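PDB 6Q2F: glycoside hydrolase family protein, which probably hydrolyses terminal alpha-L-rhamnose residues from glycosides, as an alpha-L-rhamnosidase of a glycoside hydrolase family. Local coordinates for residues Ala654-Pro657 against Lys658-Lys661; Ile664-Glu667 against Phe668-Val672; Val715-Ile718 against Ala719-Leu723; Val1099-Leu1102 against Ile1103-Gln1107. All blocks are in the same frame, centred on the assembly; numbering follows the deposited sequence.

Contact 1 of 4, residues Ala654-Pro657 against Lys658-Lys661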
loop_
_atom_site.group_PDB
_atom_site.type_symbol
_atom_site.label_atom_id
_atom_site.label_comp_id
_atom_site.label_asym_id
_atom_site.label_seq_id
_atom_site.Cartn_x
_atom_site.Cartn_y
_atom_site.Cartn_z
ATOM N N ALA A 654 4.695 19.493 -12.656
ATOM C CA ALA A 654 5.853 19.081 -13.442
ATOM C C ALA A 654 5.627 17.771 -14.204
ATOM O O ALA A 654 6.557 16.972 -14.359
ATOM C CB ALA A 654 7.081 18.996 -12.537
ATOM N N PHE A 655 4.427 17.540 -14.721
ATOM C CA PHE A 655 4.161 16.289 -15.418
ATOM C C PHE A 655 3.263 16.509 -16.621
ATOM O O PHE A 655 2.223 17.161 -16.531
ATOM C CB PHE A 655 3.488 15.239 -14.483
ATOM C CG PHE A 655 4.249 14.953 -13.233
ATOM C CD1 PHE A 655 4.037 15.717 -12.087
ATOM C CD2 PHE A 655 5.160 13.901 -13.191
ATOM C CE1 PHE A 655 4.732 15.431 -10.903
ATOM C CE2 PHE A 655 5.862 13.603 -12.017
ATOM C CZ PHE A 655 5.647 14.363 -10.869
ATOM N N ALA A 656 3.684 15.951 -17.734
ATOM C CA ALA A 656 2.872 15.740 -18.913
ATOM C C ALA A 656 2.815 14.235 -19.121
ATOM O O ALA A 656 3.585 13.500 -18.495
ATOM C CB ALA A 656 3.473 16.447 -20.136
ATOM N N PRO A 657 1.907 13.730 -19.962
ATOM C CA PRO A 657 1.800 12.267 -20.118
ATOM C C PRO A 657 3.122 11.606 -20.469
ATOM O O PRO A 657 3.368 10.464 -20.057
ATOM C CB PRO A 657 0.763 12.121 -21.235
ATOM C CG PRO A 657 -0.084 13.354 -21.097
ATOM C CD PRO A 657 0.882 14.441 -20.751
ATOM N N LYS A 658 4.000 12.318 -21.144
ATOM C CA LYS A 658 5.292 11.771 -21.499
ATOM C C LYS A 658 6.057 11.380 -20.239
ATOM O O LYS A 658 6.786 10.449 -20.247
ATOM C CB LYS A 658 6.086 12.700 -22.434
ATOM C CG LYS A 658 7.073 13.619 -21.767
ATOM C CD LYS A 658 7.508 14.767 -22.657
ATOM C CE LYS A 658 8.132 14.307 -23.970
ATOM N NZ LYS A 658 9.111 15.234 -24.572
ATOM N N ASP A 659 5.866 12.107 -19.163
ATOM C CA ASP A 659 6.533 11.799 -17.905
ATOM C C ASP A 659 5.821 10.726 -17.103
ATOM O O ASP A 659 6.414 10.165 -16.176
ATOM C CB ASP A 659 6.625 13.043 -17.032
ATOM C CG ASP A 659 7.298 14.187 -17.740
ATOM O OD1 ASP A 659 8.508 14.056 -17.994
ATOM O OD2 ASP A 659 6.617 15.189 -18.029
ATOM N N LEU A 660 4.554 10.462 -17.400
ATOM C CA LEU A 660 3.780 9.565 -16.566
ATOM C C LEU A 660 3.711 8.152 -17.106
ATOM O O LEU A 660 3.348 7.247 -16.359
ATOM C CB LEU A 660 2.362 10.111 -16.395
ATOM C CG LEU A 660 2.304 11.519 -15.804
ATOM C CD1 LEU A 660 0.862 12.036 -15.796
ATOM C CD2 LEU A 660 2.886 11.511 -14.394
ATOM N N LYS A 661 4.041 7.942 -18.375
ATOM C CA LYS A 661 3.754 6.661 -19.016
ATOM C C LYS A 661 4.412 5.503 -18.272
ATOM O O LYS A 661 3.769 4.482 -17.996
ATOM C CB LYS A 661 4.221 6.692 -20.471
ATOM C CG LYS A 661 3.827 5.493 -21.290
ATOM C CD LYS A 661 4.599 5.524 -22.610
ATOM C CE LYS A 661 4.298 4.323 -23.493
ATOM N NZ LYS A 661 4.560 2.994 -22.826
#
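A656 and D659 meet where the loop leaving strand 642-649 turns into helix 657-670, a helix of the (beta/alpha)8 barrel. Hydrogen bonds come first. With CG beside its own backbone N (chi1 -55°), D659 swings its carboxylate back along the chain, and OD2 accepts from A656 N at 3.0 Å in an almost straight bond (173°), on the lone pair turned away from OD1. In return D659 N gives its hydrogen to A656 O at 2.8 Å from well above the carbonyl plane, and the two residues clasp each other. A carboxylate suits this N-terminal turn, where it can take the A656 N-H; the same OD2 also salt-bridges R1128. P657 suits the first turn, since it needs no acceptor for its nitrogen, while its O receives L660 N at 2.9 Å and, weakly, K661 N. Both lysines send their ends away from the loop, K661 to D665 and K658 to V1054 O. Apolar packing completes the contact: the CD2 branch of L660 touches F655 CD2 at 3.5 Å, the side chains crossing at about a right angle. Beside it D659 CB lies 4.2 Å from F655 CD2, its carboxylate turned 80° from the ring.

Contact 2 of 4, residues Ile664-Glu667 against Phe668-Val672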
loop_
_atom_site.group_PDB
_atom_site.type_symbol
_atom_site.label_atom_id
_atom_site.label_comp_id
_atom_site.label_asym_id
_atom_site.label_seq_id
_atom_site.Cartn_x
_atom_site.Cartn_y
_atom_site.Cartn_z
ATOM N N ILE A 664 2.371 4.368 -15.064
ATOM C CA ILE A 664 1.140 3.613 -15.305
ATOM C C ILE A 664 1.447 2.264 -15.930
ATOM O O ILE A 664 0.723 1.293 -15.708
ATOM C CB ILE A 664 0.167 4.431 -16.182
ATOM C CG1 ILE A 664 -1.280 4.077 -15.835
ATOM C CG2 ILE A 664 0.459 4.291 -17.684
ATOM C CD1 ILE A 664 -1.735 4.700 -14.508
ATOM N N ASP A 665 2.501 2.192 -16.754
ATOM C CA ASP A 665 2.926 0.911 -17.308
ATOM C C ASP A 665 3.425 -0.011 -16.202
ATOM O O ASP A 665 3.176 -1.219 -16.231
ATOM C CB ASP A 665 3.998 1.131 -18.390
ATOM C CG ASP A 665 3.446 1.842 -19.639
ATOM O OD1 ASP A 665 2.212 1.993 -19.776
ATOM O OD2 ASP A 665 4.248 2.252 -20.505
ATOM N N LEU A 666 4.094 0.542 -15.193
ATOM C CA LEU A 666 4.524 -0.279 -14.071
ATOM C C LEU A 666 3.322 -0.792 -13.277
ATOM O O LEU A 666 3.291 -1.956 -12.872
ATOM C CB LEU A 666 5.485 0.521 -13.187
ATOM C CG LEU A 666 5.874 -0.211 -11.895
ATOM C CD1 LEU A 666 6.664 -1.518 -12.219
ATOM C CD2 LEU A 666 6.687 0.697 -10.966
ATOM N N GLU A 667 2.306 0.053 -13.071
ATOM C CA GLU A 667 1.083 -0.416 -12.427
ATOM C C GLU A 667 0.420 -1.509 -13.254
ATOM O O GLU A 667 -0.040 -2.529 -12.716
ATOM C CB GLU A 667 0.116 0.743 -12.242
ATOM C CG GLU A 667 0.607 1.806 -11.289
ATOM C CD GLU A 667 -0.376 2.941 -11.188
ATOM O OE1 GLU A 667 -1.593 2.683 -11.279
ATOM O OE2 GLU A 667 0.077 4.086 -11.032
ATOM N N PHE A 668 0.343 -1.295 -14.569
ATOM C CA PHE A 668 -0.284 -2.275 -15.446
ATOM C C PHE A 668 0.424 -3.629 -15.363
ATOM O O PHE A 668 -0.223 -4.662 -15.174
ATOM C CB PHE A 668 -0.290 -1.742 -16.874
ATOM C CG PHE A 668 -1.348 -0.689 -17.128
ATOM C CD1 PHE A 668 -2.595 -0.783 -16.530
ATOM C CD2 PHE A 668 -1.101 0.374 -17.979
ATOM C CE1 PHE A 668 -3.574 0.152 -16.771
ATOM C CE2 PHE A 668 -2.071 1.341 -18.211
ATOM C CZ PHE A 668 -3.314 1.223 -17.611
ATOM N N VAL A 669 1.759 -3.641 -15.480
ATOM C CA VAL A 669 2.473 -4.915 -15.545
ATOM C C VAL A 669 2.530 -5.598 -14.175
ATOM O O VAL A 669 2.798 -6.800 -14.096
ATOM C CB VAL A 669 3.879 -4.704 -16.138
ATOM C CG1 VAL A 669 4.870 -4.207 -15.072
ATOM C CG2 VAL A 669 4.369 -5.990 -16.818
ATOM N N THR A 670 2.210 -4.878 -13.084
ATOM C CA THR A 670 2.121 -5.506 -11.773
ATOM C C THR A 670 0.745 -6.095 -11.495
ATOM O O THR A 670 0.602 -6.875 -10.548
ATOM C CB THR A 670 2.491 -4.499 -10.690
ATOM O OG1 THR A 670 3.719 -3.861 -11.056
ATOM C CG2 THR A 670 2.697 -5.205 -9.311
ATOM N N GLY A 671 -0.267 -5.766 -12.301
ATOM C CA GLY A 671 -1.601 -6.331 -12.134
ATOM C C GLY A 671 -2.706 -5.307 -11.972
ATOM O O GLY A 671 -3.881 -5.689 -11.894
ATOM N N VAL A 672 -2.398 -4.015 -11.902
ATOM C CA VAL A 672 -3.443 -3.004 -11.856
ATOM C C VAL A 672 -4.159 -2.947 -13.198
ATOM O O VAL A 672 -3.530 -3.000 -14.267
ATOM C CB VAL A 672 -2.836 -1.642 -11.493
ATOM C CG1 VAL A 672 -3.901 -0.538 -11.579
ATOM C CG2 VAL A 672 -2.207 -1.720 -10.100
#
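A chi1 of -77° holds the F668 ring beside its own backbone N and back toward I664, whose CG1 meets CE2 of the ring at 3.7 Å. I664 CG2 also approaches CE2, so both branches of the isoleucine border the outer part of the ring. In T670 a chi1 of -49° turns OG1 back along the helix, where it donates to L666 O at 2.7 Å. D665 OD1 lies at the rim of the F668 ring, near its plane and 4.1 Å from CD2; the acid has its polar partners in K661 and Y717. Helix 657-670 ends here in a Schellman motif: V672 N reaches back to E667 O at 2.9 Å and G671 N to F668 O at 3.1 Å. G671 turns the chain with a phi of 124°, where a side chain would jam against the preceding carbonyl. V672 then leads into strand 674-677, completing a beta-alpha-beta unit of the barrel, and its CB packs on E667 CB at 3.9 Å. E667 OE1 bonds to S645 OG. The chemistry implies that the last-turn carbonyls, bonded only weakly by the T670 and G671 N-H groups, each gain a stronger donor: the T670 hydroxyl for L666 O, V672 N for E667 O.

Contact 3 of 4, residues Val715-Ile718 against Ala719-Leu723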
loop_
_atom_site.group_PDB
_atom_site.type_symbol
_atom_site.label_atom_id
_atom_site.label_comp_id
_atom_site.label_asym_id
_atom_site.label_seq_id
_atom_site.Cartn_x
_atom_site.Cartn_y
_atom_site.Cartn_z
ATOM N N VAL A 715 -5.812 9.535 -21.501
ATOM C CA VAL A 715 -6.800 8.736 -20.780
ATOM C C VAL A 715 -7.228 7.537 -21.624
ATOM O O VAL A 715 -7.452 6.440 -21.098
ATOM C CB VAL A 715 -7.990 9.619 -20.360
ATOM C CG1 VAL A 715 -9.054 8.799 -19.635
ATOM C CG2 VAL A 715 -7.502 10.778 -19.459
ATOM N N ASP A 716 -7.325 7.720 -22.952
ATOM C CA ASP A 716 -7.660 6.600 -23.830
ATOM C C ASP A 716 -6.591 5.517 -23.759
ATOM O O ASP A 716 -6.888 4.322 -23.829
ATOM C CB ASP A 716 -7.801 7.079 -25.275
ATOM C CG ASP A 716 -9.147 7.726 -25.570
ATOM O OD1 ASP A 716 -10.130 7.472 -24.857
ATOM O OD2 ASP A 716 -9.216 8.459 -26.573
ATOM N N TYR A 717 -5.329 5.922 -23.657
ATOM C CA TYR A 717 -4.249 4.956 -23.511
ATOM C C TYR A 717 -4.431 4.140 -22.245
ATOM O O TYR A 717 -4.272 2.907 -22.256
ATOM C CB TYR A 717 -2.916 5.703 -23.502
ATOM C CG TYR A 717 -1.723 4.866 -23.118
ATOM C CD1 TYR A 717 -1.357 4.699 -21.777
ATOM C CD2 TYR A 717 -0.961 4.242 -24.094
ATOM C CE1 TYR A 717 -0.245 3.943 -21.439
ATOM C CE2 TYR A 717 0.141 3.494 -23.764
ATOM C CZ TYR A 717 0.489 3.342 -22.444
ATOM O OH TYR A 717 1.598 2.606 -22.150
ATOM N N ILE A 718 -4.792 4.809 -21.149
ATOM C CA ILE A 718 -5.042 4.106 -19.896
ATOM C C ILE A 718 -6.286 3.239 -20.004
ATOM O O ILE A 718 -6.298 2.089 -19.540
ATOM C CB ILE A 718 -5.161 5.119 -18.752
ATOM C CG1 ILE A 718 -3.830 5.874 -18.578
ATOM C CG2 ILE A 718 -5.619 4.411 -17.455
ATOM C CD1 ILE A 718 -3.936 7.140 -17.675
ATOM N N ALA A 719 -7.347 3.762 -20.626
ATOM C CA ALA A 719 -8.581 2.991 -20.759
ATOM C C ALA A 719 -8.392 1.779 -21.666
ATOM O O ALA A 719 -8.965 0.717 -21.411
ATOM C CB ALA A 719 -9.699 3.879 -21.303
ATOM N N ARG A 720 -7.617 1.921 -22.747
ATOM C CA ARG A 720 -7.416 0.784 -23.641
ATOM C C ARG A 720 -6.567 -0.282 -22.979
ATOM O O ARG A 720 -6.818 -1.480 -23.137
ATOM C CB ARG A 720 -6.761 1.221 -24.954
ATOM C CG ARG A 720 -7.655 2.069 -25.792
ATOM C CD ARG A 720 -7.092 2.279 -27.184
ATOM N NE ARG A 720 -8.026 3.039 -27.995
ATOM C CZ ARG A 720 -7.786 4.270 -28.416
ATOM N NH1 ARG A 720 -6.637 4.854 -28.107
ATOM N NH2 ARG A 720 -8.683 4.913 -29.143
ATOM N N SER A 721 -5.532 0.136 -22.262
ATOM C CA SER A 721 -4.690 -0.819 -21.564
ATOM C C SER A 721 -5.490 -1.544 -20.493
ATOM O O SER A 721 -5.384 -2.764 -20.346
ATOM C CB SER A 721 -3.496 -0.087 -20.958
ATOM O OG SER A 721 -2.689 0.460 -21.981
ATOM N N SER A 722 -6.303 -0.792 -19.742
ATOM C CA SER A 722 -7.119 -1.380 -18.686
ATOM C C SER A 722 -8.093 -2.396 -19.263
ATOM O O SER A 722 -8.304 -3.460 -18.679
ATOM C CB SER A 722 -7.892 -0.282 -17.948
ATOM O OG SER A 722 -7.017 0.705 -17.411
ATOM N N LEU A 723 -8.697 -2.076 -20.417
ATOM C CA LEU A 723 -9.663 -2.985 -21.032
ATOM C C LEU A 723 -9.053 -4.364 -21.251
ATOM O O LEU A 723 -9.599 -5.383 -20.794
ATOM C CB LEU A 723 -10.170 -2.406 -22.360
ATOM C CG LEU A 723 -10.937 -3.410 -23.222
ATOM C CD1 LEU A 723 -12.302 -3.776 -22.588
ATOM C CD2 LEU A 723 -11.092 -2.939 -24.674
HETATM O O HOH W 1 -6.934 7.758 -29.041
HETATM O O HOH W 2 0.215 0.253 -21.812
#
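R720 lies along the turn that holds D716. Its CB and CG pass over D716 O, CG coming within 3.1 Å of that oxygen, and CD follows in extended form. Beyond CD the polar end finds its partners: NE bonds to F46 O and NH2 to K47 O. NH1 donates to P933 O and, at 3.1 Å, to water 1, which sits in the guanidinium plane at its edge and donates weakly to D716 OD2. One guanidinium face receives D716 CB, 3.8 Å from NH1. Although D716 OD2 stands 4.4 Å from NH2, it lies well out of the plane, so the attraction is one of charge alone; D716 OD1 has its salt bridge with R712. All this belongs to helix 712-726, which follows the last strand of the (beta/alpha)8 barrel and packs against helix 657-670 and P675. Serines suit the buried turn because they can hand their hydrogens to the backbone. S721 OG (chi1 -64°) donates to Y717 O at 2.9 Å, from the carbonyl face opposite S721 N, and lies 4.2 Å above the centre of the Y717 ring. An alanine at S721 is likely to cost Y717 O its hydroxyl donor and water 2, which donates to OG and weakly to Y717 OH, an acceptor. S722 OG repeats the grip on I718 O at 2.6 Å, again opposite its own N-H.

Contact 4 of 4, residues Val1099-Leu1102 against Ile1103-Gln1107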
loop_
_atom_site.group_PDB
_atom_site.type_symbol
_atom_site.label_atom_id
_atom_site.label_comp_id
_atom_site.label_asym_id
_atom_site.label_seq_id
_atom_site.Cartn_x
_atom_site.Cartn_y
_atom_site.Cartn_z
ATOM N N VAL A 1099 4.907 24.650 -15.858
ATOM C CA VAL A 1099 6.156 24.931 -15.150
ATOM C C VAL A 1099 6.742 26.272 -15.589
ATOM O O VAL A 1099 7.168 27.090 -14.762
ATOM C CB VAL A 1099 7.155 23.779 -15.366
ATOM C CG1 VAL A 1099 8.549 24.155 -14.879
ATOM C CG2 VAL A 1099 6.663 22.523 -14.669
ATOM N N ASN A 1100 6.779 26.511 -16.901
ATOM C CA ASN A 1100 7.521 27.649 -17.425
ATOM C C ASN A 1100 6.820 28.961 -17.093
ATOM O O ASN A 1100 7.475 29.947 -16.751
ATOM C CB ASN A 1100 7.715 27.499 -18.940
ATOM C CG ASN A 1100 8.750 26.435 -19.311
ATOM O OD1 ASN A 1100 9.358 25.808 -18.442
ATOM N ND2 ASN A 1100 8.954 26.234 -20.615
ATOM N N ARG A 1101 5.489 28.999 -17.201
ATOM C CA ARG A 1101 4.749 30.205 -16.826
ATOM C C ARG A 1101 4.810 30.457 -15.325
ATOM O O ARG A 1101 4.712 31.608 -14.887
ATOM C CB ARG A 1101 3.290 30.094 -17.273
ATOM C CG ARG A 1101 2.510 31.391 -17.147
ATOM C CD ARG A 1101 3.175 32.492 -18.007
ATOM N NE ARG A 1101 3.969 33.426 -17.218
ATOM C CZ ARG A 1101 4.533 34.531 -17.702
ATOM N NH1 ARG A 1101 4.391 34.849 -18.977
ATOM N NH2 ARG A 1101 5.233 35.327 -16.906
ATOM N N LEU A 1102 4.935 29.393 -14.530
ATOM C CA LEU A 1102 5.154 29.557 -13.100
ATOM C C LEU A 1102 6.514 30.184 -12.843
ATOM O O LEU A 1102 6.635 31.138 -12.071
ATOM C CB LEU A 1102 5.043 28.204 -12.390
ATOM C CG LEU A 1102 3.659 27.571 -12.224
ATOM C CD1 LEU A 1102 3.799 26.120 -11.791
ATOM C CD2 LEU A 1102 2.856 28.356 -11.179
ATOM N N ILE A 1103 7.557 29.649 -13.483
ATOM C CA ILE A 1103 8.871 30.270 -13.375
ATOM C C ILE A 1103 8.827 31.700 -13.895
ATOM O O ILE A 1103 9.345 32.623 -13.258
ATOM C CB ILE A 1103 9.912 29.419 -14.113
ATOM C CG1 ILE A 1103 9.997 28.048 -13.439
ATOM C CG2 ILE A 1103 11.247 30.155 -14.139
ATOM C CD1 ILE A 1103 10.742 27.020 -14.253
ATOM N N GLY A 1104 8.173 31.910 -15.038
ATOM C CA GLY A 1104 8.093 33.248 -15.601
ATOM C C GLY A 1104 7.471 34.251 -14.653
ATOM O O GLY A 1104 7.803 35.435 -14.691
ATOM N N ASP A 1105 6.578 33.791 -13.771
ATOM C CA ASP A 1105 5.910 34.694 -12.841
ATOM C C ASP A 1105 6.788 35.079 -11.664
ATOM O O ASP A 1105 6.451 36.023 -10.942
ATOM C CB ASP A 1105 4.611 34.077 -12.335
ATOM C CG ASP A 1105 3.449 34.332 -13.271
ATOM O OD1 ASP A 1105 3.679 34.854 -14.378
ATOM O OD2 ASP A 1105 2.306 33.997 -12.900
ATOM N N GLN A 1106 7.896 34.377 -11.450
ATOM C CA GLN A 1106 8.857 34.741 -10.421
ATOM C C GLN A 1106 9.878 35.762 -10.894
ATOM O O GLN A 1106 10.673 36.238 -10.077
ATOM C CB GLN A 1106 9.595 33.495 -9.925
ATOM C CG GLN A 1106 8.708 32.536 -9.202
ATOM C CD GLN A 1106 8.132 33.143 -7.946
ATOM O OE1 GLN A 1106 6.916 33.232 -7.797
ATOM N NE2 GLN A 1106 9.005 33.569 -7.032
ATOM N N GLN A 1107 9.884 36.095 -12.180
ATOM C CA GLN A 1107 10.892 37.005 -12.706
ATOM C C GLN A 1107 10.596 38.429 -12.251
ATOM O O GLN A 1107 9.436 38.831 -12.140
ATOM C CB GLN A 1107 10.940 36.935 -14.236
ATOM C CG GLN A 1107 11.190 35.550 -14.810
ATOM C CD GLN A 1107 12.417 34.881 -14.225
ATOM O OE1 GLN A 1107 12.347 33.751 -13.721
ATOM N NE2 GLN A 1107 13.548 35.562 -14.293
HETATM O O HOH W 3 5.582 31.629 -9.575
#
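The guanidinium of R1101 and the carboxylate of D1105 meet with their planes 48° apart; D1105 OD1 and G1104 C both lie oblique to the guanidinium. OD1 takes both R1101 NH2 at 3.0 Å and R1101 NE at 3.2 Å, a salt bridge whose two hydrogen bonds are weak because both are bent. Bends at chi2 (60°) and chi3 (-102°) fold the arginine back over the next turn, with NH2 only 3.4 Å from G1104 C; a side chain at G1104 would collide with NH2 where it now lies, consistent with a glycine there. D1105 OD2 is held by T1114 N, so the acid joins the helix to the chain beyond it. A methionine in place of R1101 would probably leave the D1105 carboxylate without its opposite charge, held by T1114 N but no longer by the arginine. V1099 and I1103 run side by side on another flank, CG1 of the valine 3.7 Å from CD1 of the isoleucine, branched apolar chains that fit a buried helix surface. At the far end water 3 bridges L1102 O (2.8 Å) and Q1106 OE1 (2.7 Å). Helix 1099-1105 is a short helix following strand 1086-1095 in an antiparallel beta-sandwich, consistent with a galactose-binding-like domain.

How the contacts relate
Contacts 1 and 2 lie at the start and end of helix 657-670, their centres about 16 Å apart, and contact 3 on helix 712-726 packs alongside. Y717 OH ties all three, probably hydrogen-bonded to D665 OD1 at 2.5 Å and to K661 NZ at 3.1 Å, while F668 CE2 of contact 2 rests 3.4 Å from S721 CB. Contact 4 lies in the region resembling a galactose-binding domain and touches only contact 1, through V1099 CG2 and A654 CA at 3.7 Å; R1128 bonds to both D659 and N1100. The sodium ion, bound by D503, S504, E583, E586 and E644, lies about 12 Å from the side chain of E667; E644 belongs to the strand preceding contact 1.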